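Local coordinates for protein histone-lysine N-methyltransferase, H3 lysine-9 specific SUVH6 (Arabidopsis thaliana, PDB 6A5K) that methylates histone H3 at the H3K9 site using S-adenosylmethionine and, through its SRA domain, probably binds methylated DNA, chiefly in non-CG contexts, at residues V72-E77 against P221-L226; L245-G250 against I256-E261; F358-R363 against L489-Y494. The protein carries 1 engineered substitution. All blocks are in the same frame, centred on the assembly; numbering follows the deposited sequence.

Interaction 1: residues V72-E77 against P221-L226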
loop_
_atom_site.group_PDB
_atom_site.type_symbol
_atom_site.label_atom_id
_atom_site.label_comp_id
_atom_site.label_asym_id
_atom_site.label_seq_id
_atom_site.Cartn_x
_atom_site.Cartn_y
_atom_site.Cartn_z
ATOM N N VAL A 72 -8.169 -13.273 -2.851
ATOM C CA VAL A 72 -8.694 -11.927 -3.035
ATOM C C VAL A 72 -9.716 -11.629 -1.942
ATOM O O VAL A 72 -10.660 -12.392 -1.738
ATOM C CB VAL A 72 -9.344 -11.741 -4.425
ATOM C CG1 VAL A 72 -9.939 -10.344 -4.544
ATOM C CG2 VAL A 72 -8.320 -11.976 -5.525
ATOM N N GLU A 73 -9.532 -10.517 -1.242
ATOM C CA GLU A 73 -10.337 -10.243 -0.056
ATOM C C GLU A 73 -11.135 -8.953 -0.177
ATOM O O GLU A 73 -10.677 -7.987 -0.786
ATOM C CB GLU A 73 -9.430 -10.196 1.183
ATOM C CG GLU A 73 -8.683 -11.508 1.421
ATOM C CD GLU A 73 -7.844 -11.498 2.683
ATOM O OE1 GLU A 73 -7.763 -10.439 3.338
ATOM O OE2 GLU A 73 -7.266 -12.557 3.022
ATOM N N VAL A 74 -12.332 -8.955 0.410
ATOM C CA VAL A 74 -13.167 -7.764 0.488
ATOM C C VAL A 74 -12.348 -6.576 0.994
ATOM O O VAL A 74 -11.632 -6.688 1.987
ATOM C CB VAL A 74 -14.384 -8.000 1.406
ATOM C CG1 VAL A 74 -15.091 -6.691 1.733
ATOM C CG2 VAL A 74 -15.352 -8.992 0.757
ATOM N N GLY A 75 -12.427 -5.454 0.286
ATOM C CA GLY A 75 -11.679 -4.267 0.657
ATOM C C GLY A 75 -10.409 -4.055 -0.154
ATOM O O GLY A 75 -9.865 -2.944 -0.160
ATOM N N ASP A 76 -9.944 -5.100 -0.844
ATOM C CA ASP A 76 -8.726 -5.001 -1.655
ATOM C C ASP A 76 -8.860 -3.889 -2.694
ATOM O O ASP A 76 -9.938 -3.674 -3.252
ATOM C CB ASP A 76 -8.411 -6.319 -2.368
ATOM C CG ASP A 76 -7.749 -7.350 -1.457
ATOM O OD1 ASP A 76 -7.396 -7.016 -0.302
ATOM O OD2 ASP A 76 -7.577 -8.505 -1.907
ATOM N N GLU A 77 -7.762 -3.189 -2.956
ATOM C CA GLU A 77 -7.791 -2.080 -3.900
ATOM C C GLU A 77 -6.802 -2.281 -5.036
ATOM O O GLU A 77 -5.802 -2.993 -4.889
ATOM C CB GLU A 77 -7.513 -0.755 -3.181
ATOM C CG GLU A 77 -8.555 -0.450 -2.102
ATOM C CD GLU A 77 -8.618 1.019 -1.734
ATOM O OE1 GLU A 77 -7.742 1.783 -2.190
ATOM O OE2 GLU A 77 -9.559 1.407 -1.001
ATOM N N PRO A 221 -25.340 -11.401 2.884
ATOM C CA PRO A 221 -25.043 -11.277 4.316
ATOM C C PRO A 221 -23.854 -12.124 4.741
ATOM O O PRO A 221 -23.553 -13.122 4.087
ATOM C CB PRO A 221 -26.328 -11.777 4.986
ATOM C CG PRO A 221 -27.392 -11.561 3.965
ATOM C CD PRO A 221 -26.738 -11.798 2.642
ATOM N N GLY A 222 -23.177 -11.710 5.809
ATOM C CA GLY A 222 -22.109 -12.501 6.393
ATOM C C GLY A 222 -20.695 -12.128 5.981
ATOM O O GLY A 222 -19.734 -12.757 6.423
ATOM N N GLN A 223 -20.563 -11.112 5.133
ATOM C CA GLN A 223 -19.257 -10.694 4.624
ATOM C C GLN A 223 -18.672 -9.581 5.484
ATOM O O GLN A 223 -19.417 -8.888 6.175
ATOM C CB GLN A 223 -19.378 -10.226 3.174
ATOM C CG GLN A 223 -19.757 -11.338 2.208
ATOM C CD GLN A 223 -19.916 -10.838 0.792
ATOM O OE1 GLN A 223 -18.979 -10.882 -0.002
ATOM N NE2 GLN A 223 -21.114 -10.356 0.465
ATOM N N PRO A 224 -17.335 -9.411 5.451
ATOM C CA PRO A 224 -16.719 -8.276 6.144
ATOM C C PRO A 224 -17.339 -6.963 5.674
ATOM O O PRO A 224 -17.785 -6.877 4.525
ATOM C CB PRO A 224 -15.242 -8.364 5.739
ATOM C CG PRO A 224 -15.039 -9.773 5.312
ATOM C CD PRO A 224 -16.342 -10.215 4.719
ATOM N N GLU A 225 -17.379 -5.970 6.554
ATOM C CA GLU A 225 -18.015 -4.696 6.239
ATOM C C GLU A 225 -17.364 -4.011 5.039
ATOM O O GLU A 225 -16.157 -4.113 4.831
ATOM C CB GLU A 225 -17.970 -3.766 7.450
ATOM C CG GLU A 225 -18.806 -2.497 7.291
ATOM C CD GLU A 225 -20.259 -2.788 6.944
ATOM O OE1 GLU A 225 -21.054 -3.001 7.884
ATOM O OE2 GLU A 225 -20.606 -2.798 5.738
ATOM N N LEU A 226 -18.182 -3.329 4.245
ATOM C CA LEU A 226 -17.696 -2.487 3.162
ATOM C C LEU A 226 -16.706 -1.468 3.716
ATOM O O LEU A 226 -16.940 -0.886 4.778
ATOM C CB LEU A 226 -18.868 -1.778 2.475
ATOM C CG LEU A 226 -19.897 -2.703 1.815
ATOM C CD1 LEU A 226 -21.246 -2.017 1.716
ATOM C CD2 LEU A 226 -19.412 -3.135 0.429
#
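Val74 meets Gln223, Pro224 and Glu225 through its two methyl groups. CG2 of Val74 lies 4.3 Å from CD of Pro224. The same methyl is 4.2 Å from OE1 of Gln223, whose side chain crosses that of the valine at about a right angle. The other methyl, CG1, stands anti to the backbone N (chi1 168°). This turns it to backbone carbonyls, where it rests 3.9 Å from the O of Pro224. The carbonyl O of Glu225 is a little farther from the same methyl. Pro224 O accepts a hydrogen bond from Arg219, whose side chain Val74 also touches.

No hydrogen bond joins the two segments. The valine is presented by a type II beta turn from Glu73 to Asp76. Asp76 N donates to Glu73 O at 3.0 Å to close it. Gly75 takes the third position with positive phi (100°), as a type II turn favours. The contact thus joins two loops of the SRA domain, one leading into strand 77-78 and the other linking strand 211-219 to helix 227-234.

Polar bonds hold each loop separately. Asp76 OD2 receives Glu73 N at 2.9 Å, from well above the carboxylate plane, and also pairs with Arg7. On the other loop, Gln223 NE2 donates to Ile220 O, while its OE1 accepts from Leu195 N. Glu225 OE2 takes the N-H of Leu226 at 2.9 Å on its anti side. Leu226 is the N-cap residue of helix 227-234.

Interaction 2: residues L245-G250 against I256-E261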
loop_
_atom_site.group_PDB
_atom_site.type_symbol
_atom_site.label_atom_id
_atom_site.label_comp_id
_atom_site.label_asym_id
_atom_site.label_seq_id
_atom_site.Cartn_x
_atom_site.Cartn_y
_atom_site.Cartn_z
ATOM N N LEU A 245 -7.174 12.772 20.981
ATOM C CA LEU A 245 -7.190 13.447 19.689
ATOM C C LEU A 245 -5.800 13.452 19.048
ATOM O O LEU A 245 -5.662 13.338 17.826
ATOM C CB LEU A 245 -7.704 14.882 19.835
ATOM C CG LEU A 245 -9.204 15.106 20.061
ATOM C CD1 LEU A 245 -10.025 14.265 19.099
ATOM C CD2 LEU A 245 -9.624 14.856 21.513
ATOM N N ASP A 246 -4.769 13.577 19.875
ATOM C CA ASP A 246 -3.415 13.734 19.361
ATOM C C ASP A 246 -2.363 13.189 20.324
ATOM O O ASP A 246 -2.011 13.850 21.294
ATOM C CB ASP A 246 -3.146 15.213 19.066
ATOM C CG ASP A 246 -1.846 15.437 18.319
ATOM O OD1 ASP A 246 -1.248 14.448 17.837
ATOM O OD2 ASP A 246 -1.430 16.609 18.205
ATOM N N ILE A 247 -1.850 11.991 20.042
ATOM C CA ILE A 247 -0.806 11.397 20.878
ATOM C C ILE A 247 0.525 12.150 20.771
ATOM O O ILE A 247 1.425 11.948 21.587
ATOM C CB ILE A 247 -0.554 9.918 20.523
ATOM C CG1 ILE A 247 -0.043 9.786 19.086
ATOM C CG2 ILE A 247 -1.820 9.086 20.726
ATOM C CD1 ILE A 247 0.601 8.458 18.801
ATOM N N SER A 248 0.655 13.002 19.759
ATOM C CA SER A 248 1.862 13.807 19.601
ATOM C C SER A 248 1.707 15.145 20.318
ATOM O O SER A 248 2.692 15.824 20.605
ATOM C CB SER A 248 2.172 14.039 18.123
ATOM O OG SER A 248 1.464 15.168 17.639
ATOM N N GLU A 249 0.455 15.512 20.588
ATOM C CA GLU A 249 0.115 16.745 21.298
ATOM C C GLU A 249 0.675 18.005 20.641
ATOM O O GLU A 249 1.223 18.875 21.319
ATOM C CB GLU A 249 0.585 16.665 22.751
ATOM C CG GLU A 249 -0.264 15.746 23.615
ATOM C CD GLU A 249 0.376 15.446 24.957
ATOM O OE1 GLU A 249 1.402 14.733 24.983
ATOM O OE2 GLU A 249 -0.143 15.930 25.983
ATOM N N GLY A 250 0.529 18.099 19.323
ATOM C CA GLY A 250 0.866 19.313 18.603
ATOM C C GLY A 250 2.218 19.294 17.920
ATOM O O GLY A 250 2.531 20.189 17.136
ATOM N N ILE A 256 -2.322 12.820 15.549
ATOM C CA ILE A 256 -2.412 11.372 15.445
ATOM C C ILE A 256 -3.271 10.857 16.590
ATOM O O ILE A 256 -2.851 10.852 17.743
ATOM C CB ILE A 256 -1.016 10.715 15.464
ATOM C CG1 ILE A 256 -0.219 11.155 14.230
ATOM C CG2 ILE A 256 -1.135 9.190 15.502
ATOM C CD1 ILE A 256 1.229 10.655 14.198
ATOM N N SER A 257 -4.490 10.445 16.270
ATOM C CA SER A 257 -5.452 10.071 17.297
ATOM C C SER A 257 -5.277 8.625 17.746
ATOM O O SER A 257 -4.536 7.848 17.132
ATOM C CB SER A 257 -6.880 10.286 16.794
ATOM O OG SER A 257 -7.114 9.530 15.618
ATOM N N ALA A 258 -5.968 8.275 18.825
ATOM C CA ALA A 258 -5.955 6.915 19.345
ATOM C C ALA A 258 -7.382 6.400 19.519
ATOM O O ALA A 258 -8.233 7.062 20.129
ATOM C CB ALA A 258 -5.208 6.854 20.657
ATOM N N VAL A 259 -7.631 5.211 18.985
ATOM C CA VAL A 259 -8.952 4.603 19.036
ATOM C C VAL A 259 -8.877 3.236 19.713
ATOM O O VAL A 259 -8.012 2.419 19.402
ATOM C CB VAL A 259 -9.555 4.455 17.618
ATOM C CG1 VAL A 259 -10.874 3.687 17.661
ATOM C CG2 VAL A 259 -9.745 5.821 16.976
ATOM N N ASN A 260 -9.776 2.994 20.658
ATOM C CA ASN A 260 -9.839 1.695 21.316
ATOM C C ASN A 260 -11.290 1.234 21.415
ATOM O O ASN A 260 -12.075 1.784 22.180
ATOM C CB ASN A 260 -9.197 1.759 22.707
ATOM C CG ASN A 260 -9.078 0.394 23.371
ATOM O OD1 ASN A 260 -9.720 -0.575 22.962
ATOM N ND2 ASN A 260 -8.252 0.317 24.410
ATOM N N GLU A 261 -11.639 0.230 20.624
ATOM C CA GLU A 261 -12.989 -0.316 20.645
ATOM C C GLU A 261 -12.977 -1.721 21.228
ATOM O O GLU A 261 -13.958 -2.456 21.131
ATOM C CB GLU A 261 -13.584 -0.320 19.236
ATOM C CG GLU A 261 -13.438 1.009 18.513
ATOM C CD GLU A 261 -14.040 0.989 17.123
ATOM O OE1 GLU A 261 -13.286 1.175 16.144
ATOM O OE2 GLU A 261 -15.269 0.788 17.012
#
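Asp246 and Ile256 make the first of two hydrogen bonds across this contact. The N-H of Ile256 points to OD1 of Asp246 at 3.0 Å, with a nearly straight angle of 165°. It arrives from above the carboxylate plane. The second bond is between backbones: Ile247 N donates to Ile256 O at 2.8 Å.

The carboxylate also shapes its own loop. OD1 accepts from Ser248 N, two residues on, which makes an Asx turn. It also takes the hydroxyl of Ser248 at 2.8 Å on its syn side. Ser248 OG in turn accepts from Glu252 N. OD1 is therefore gripped by three donors. OD2 receives Gly250 N at 2.7 Å. With chi1 at -171°, CG of Asp246 lies trans to its N. This brings the carboxylate round to the N-H of Ile256, although the bond to CB points away from 256-261.

Weaker contacts surround these bonds. CA of Asp246 lies 3.4 Å from Ile256 O in a CA-H...O contact. CB of Ser257 lies 3.4 Å from the carbonyl O of Leu245.

Packing lies beyond. Ile247 and Ile256 cross obliquely, and CG2 of Ile256 meets both CG1 and CD1 of Ile247 at 3.8 Å. CG2 of Ile247 reaches CB of Ala258 at 4.1 Å. Tyr272 touches both isoleucines. The loop joins the antiparallel strands 242-244 and 257-259 at the edge of a mixed sheet.

The carboxylate draws backbone N-H groups from both sides of the connection. It probably stays ionised with so many donors around it, and would fix the turn that follows strand 242-244 and tie it to the residue leading into strand 257-259.

Interaction 3: residues F358-R363 against L489-Y494. With SAM (S-adenosylmethionine), chain F.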
loop_
_atom_site.group_PDB
_atom_site.type_symbol
_atom_site.label_atom_id
_atom_site.label_comp_id
_atom_site.label_asym_id
_atom_site.label_seq_id
_atom_site.Cartn_x
_atom_site.Cartn_y
_atom_site.Cartn_z
ATOM N N PHE A 358 -4.416 2.362 17.245
ATOM C CA PHE A 358 -5.655 1.719 17.641
ATOM C C PHE A 358 -5.373 0.428 18.393
ATOM O O PHE A 358 -4.304 -0.162 18.250
ATOM C CB PHE A 358 -6.534 1.437 16.416
ATOM C CG PHE A 358 -6.023 0.320 15.547
ATOM C CD1 PHE A 358 -4.971 0.532 14.665
ATOM C CD2 PHE A 358 -6.593 -0.944 15.615
ATOM C CE1 PHE A 358 -4.496 -0.504 13.864
ATOM C CE2 PHE A 358 -6.126 -1.976 14.824
ATOM C CZ PHE A 358 -5.069 -1.755 13.950
ATOM N N LYS A 359 -6.341 -0.016 19.183
ATOM C CA LYS A 359 -6.150 -1.236 19.954
ATOM C C LYS A 359 -6.562 -2.489 19.181
ATOM O O LYS A 359 -7.668 -2.568 18.633
ATOM C CB LYS A 359 -6.929 -1.164 21.269
ATOM C CG LYS A 359 -6.513 -2.215 22.284
ATOM C CD LYS A 359 -5.056 -2.049 22.671
ATOM C CE LYS A 359 -4.821 -2.390 24.137
ATOM N NZ LYS A 359 -5.382 -3.716 24.524
ATOM N N THR A 360 -5.661 -3.463 19.139
ATOM C CA THR A 360 -5.944 -4.759 18.535
ATOM C C THR A 360 -6.355 -5.712 19.641
ATOM O O THR A 360 -6.204 -5.388 20.817
ATOM C CB THR A 360 -4.725 -5.345 17.800
ATOM O OG1 THR A 360 -3.734 -5.718 18.764
ATOM C CG2 THR A 360 -4.139 -4.344 16.820
ATOM N N LYS A 361 -6.852 -6.890 19.276
ATOM C CA LYS A 361 -7.247 -7.862 20.289
ATOM C C LYS A 361 -6.061 -8.624 20.895
ATOM O O LYS A 361 -6.080 -8.955 22.080
ATOM C CB LYS A 361 -8.254 -8.860 19.707
ATOM C CG LYS A 361 -9.523 -8.220 19.164
ATOM C CD LYS A 361 -10.538 -9.279 18.776
ATOM C CE LYS A 361 -11.180 -8.965 17.442
ATOM N NZ LYS A 361 -10.153 -8.676 16.400
ATOM N N SER A 362 -5.033 -8.907 20.099
ATOM C CA SER A 362 -3.962 -9.771 20.593
ATOM C C SER A 362 -2.546 -9.188 20.510
ATOM O O SER A 362 -1.602 -9.804 21.001
ATOM C CB SER A 362 -4.003 -11.118 19.858
ATOM O OG SER A 362 -3.650 -10.996 18.495
ATOM N N ARG A 363 -2.391 -8.007 19.918
ATOM C CA ARG A 363 -1.056 -7.439 19.725
ATOM C C ARG A 363 -0.925 -6.022 20.271
ATOM O O ARG A 363 -0.090 -5.252 19.802
ATOM C CB ARG A 363 -0.683 -7.461 18.234
ATOM C CG ARG A 363 -0.483 -8.860 17.679
ATOM C CD ARG A 363 -0.316 -8.872 16.147
ATOM N NE ARG A 363 -1.317 -8.033 15.486
ATOM C CZ ARG A 363 -2.610 -8.323 15.401
ATOM N NH1 ARG A 363 -3.075 -9.445 15.924
ATOM N NH2 ARG A 363 -3.440 -7.481 14.797
ATOM N N LEU A 489 -7.741 1.961 6.766
ATOM C CA LEU A 489 -7.930 1.358 8.090
ATOM C C LEU A 489 -7.342 -0.044 8.223
ATOM O O LEU A 489 -7.530 -0.691 9.248
ATOM C CB LEU A 489 -9.421 1.339 8.458
ATOM C CG LEU A 489 -10.096 2.715 8.522
ATOM C CD1 LEU A 489 -11.604 2.571 8.678
ATOM C CD2 LEU A 489 -9.515 3.565 9.652
ATOM N N GLN A 490 -6.642 -0.524 7.197
ATOM C CA GLN A 490 -5.926 -1.792 7.314
ATOM C C GLN A 490 -4.693 -1.581 8.184
ATOM O O GLN A 490 -3.982 -0.583 8.020
ATOM C CB GLN A 490 -5.521 -2.339 5.938
ATOM C CG GLN A 490 -4.719 -3.639 6.004
ATOM C CD GLN A 490 -4.406 -4.230 4.635
ATOM O OE1 GLN A 490 -3.288 -4.099 4.125
ATOM N NE2 GLN A 490 -5.389 -4.904 4.041
ATOM N N GLU A 491 -4.439 -2.501 9.112
ATOM C CA GLU A 491 -3.283 -2.331 9.989
ATOM C C GLU A 491 -1.986 -2.313 9.171
ATOM O O GLU A 491 -1.788 -3.142 8.272
ATOM C CB GLU A 491 -3.222 -3.430 11.049
ATOM C CG GLU A 491 -2.114 -3.199 12.078
ATOM C CD GLU A 491 -2.133 -4.194 13.227
ATOM O OE1 GLU A 491 -3.002 -5.096 13.245
ATOM O OE2 GLU A 491 -1.271 -4.066 14.119
ATOM N N LEU A 492 -1.122 -1.350 9.478
ATOM C CA LEU A 492 0.204 -1.255 8.874
ATOM C C LEU A 492 1.214 -2.076 9.679
ATOM O O LEU A 492 1.270 -1.961 10.901
ATOM C CB LEU A 492 0.653 0.204 8.805
ATOM C CG LEU A 492 -0.344 1.201 8.218
ATOM C CD1 LEU A 492 0.240 2.611 8.259
ATOM C CD2 LEU A 492 -0.674 0.802 6.793
ATOM N N CYS A 493 2.002 -2.895 8.985
ATOM C CA CYS A 493 2.992 -3.772 9.611
ATOM C C CYS A 493 4.213 -3.943 8.721
ATOM O O CYS A 493 4.114 -3.835 7.504
ATOM C CB CYS A 493 2.410 -5.156 9.897
ATOM S SG CYS A 493 0.951 -5.181 10.976
ATOM N N TYR A 494 5.352 -4.248 9.340
ATOM C CA TYR A 494 6.552 -4.648 8.610
ATOM C C TYR A 494 7.170 -5.857 9.298
ATOM O O TYR A 494 6.733 -6.270 10.378
ATOM C CB TYR A 494 7.575 -3.503 8.521
ATOM C CG TYR A 494 8.132 -3.091 9.861
ATOM C CD1 TYR A 494 7.432 -2.212 10.677
ATOM C CD2 TYR A 494 9.352 -3.581 10.316
ATOM C CE1 TYR A 494 7.918 -1.832 11.906
ATOM C CE2 TYR A 494 9.853 -3.200 11.565
ATOM C CZ TYR A 494 9.126 -2.322 12.347
ATOM O OH TYR A 494 9.589 -1.922 13.583
HETATM N N SAM F . 1.849 -3.468 20.084
HETATM C CA SAM F . 2.821 -2.511 20.643
HETATM C C SAM F . 2.231 -1.603 21.724
HETATM O O SAM F . 2.892 -0.663 22.186
HETATM O OXT SAM F . 1.086 -1.782 22.149
HETATM C CB SAM F . 3.434 -1.659 19.532
HETATM C CG SAM F . 4.517 -2.423 18.782
HETATM S SD SAM F . 5.905 -2.675 19.913
HETATM C CE SAM F . 7.194 -1.929 18.924
HETATM C "C5'" SAM F . 6.382 -4.397 19.694
HETATM C "C4'" SAM F . 5.558 -5.301 20.589
HETATM O "O4'" SAM F . 4.250 -5.448 20.050
HETATM C "C3'" SAM F . 6.156 -6.692 20.664
HETATM O "O3'" SAM F . 7.084 -6.791 21.718
HETATM C "C2'" SAM F . 4.930 -7.529 20.917
HETATM O "O2'" SAM F . 4.607 -7.425 22.286
HETATM C "C1'" SAM F . 3.851 -6.798 20.148
HETATM N N9 SAM F . 3.730 -7.369 18.790
HETATM C C8 SAM F . 3.994 -6.749 17.598
HETATM N N7 SAM F . 3.759 -7.627 16.587
HETATM C C5 SAM F . 3.363 -8.806 17.124
HETATM C C6 SAM F . 3.000 -10.028 16.569
HETATM N N6 SAM F . 3.003 -10.211 15.246
HETATM N N1 SAM F . 2.651 -11.069 17.399
HETATM C C2 SAM F . 2.638 -10.897 18.770
HETATM N N3 SAM F . 2.989 -9.679 19.318
HETATM C C4 SAM F . 3.339 -8.650 18.511
#
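The S-adenosylmethionine pocket of the SET domain includes Arg363, and this contact ties that arginine to Glu491 by a salt bridge. NH2 of Arg363 donates to OE1 of Glu491 at 2.9 Å, with an angle of 158°. The carboxylate uses its syn lone pair. OE1 lies almost in the guanidinium plane, at its edge, while the two planes are turned 35° apart. The other oxygen, OE2, accepts from Asn454, so both ends of the carboxylate are held.

Arg363 also meets the cofactor directly. Its CD lies 3.5 Å from C6 of the adenine, and its carbonyl O is 2.6 Å from the amino N of S-adenosylmethionine. Thr360 OG1 accepts from Arg363 N at 2.9 Å, an ST motif, and hydrogen-bonds to Gly364 O.

Glu491 is extended (chi1 -174°), which carries its carboxylate past the edge of the Phe358 ring to the arginine. Its CG sits 3.8 Å from CZ of Phe358, near the ring plane. CG2 of Thr360 lies 3.8 Å from OE1 of Glu491.

Phe358 lies near the end of strand 355-359, and Glu491 in the weakly bonded strand of about 491-494. Strand 365-369 runs between them, antiparallel to both.

Along the chain the three contacts come in series. Interaction 1 closes before interaction 2 opens, and interaction 3 follows. Interaction 1 lies in the SRA domain. Its centre is about 17 Å from that of interaction 3 and about 27 Å from that of interaction 2, and it touches neither. Interactions 2 and 3 have centres about 15 Å apart and share one mixed sheet. Strands 257-259 and 355-359 are parallel neighbours there, and Val259 O lies 3.0 Å from Lys359 N, a probable hydrogen bond. The sheet therefore links the pre-SET edge to the cofactor pocket, with the SRA loops close beside interaction 3.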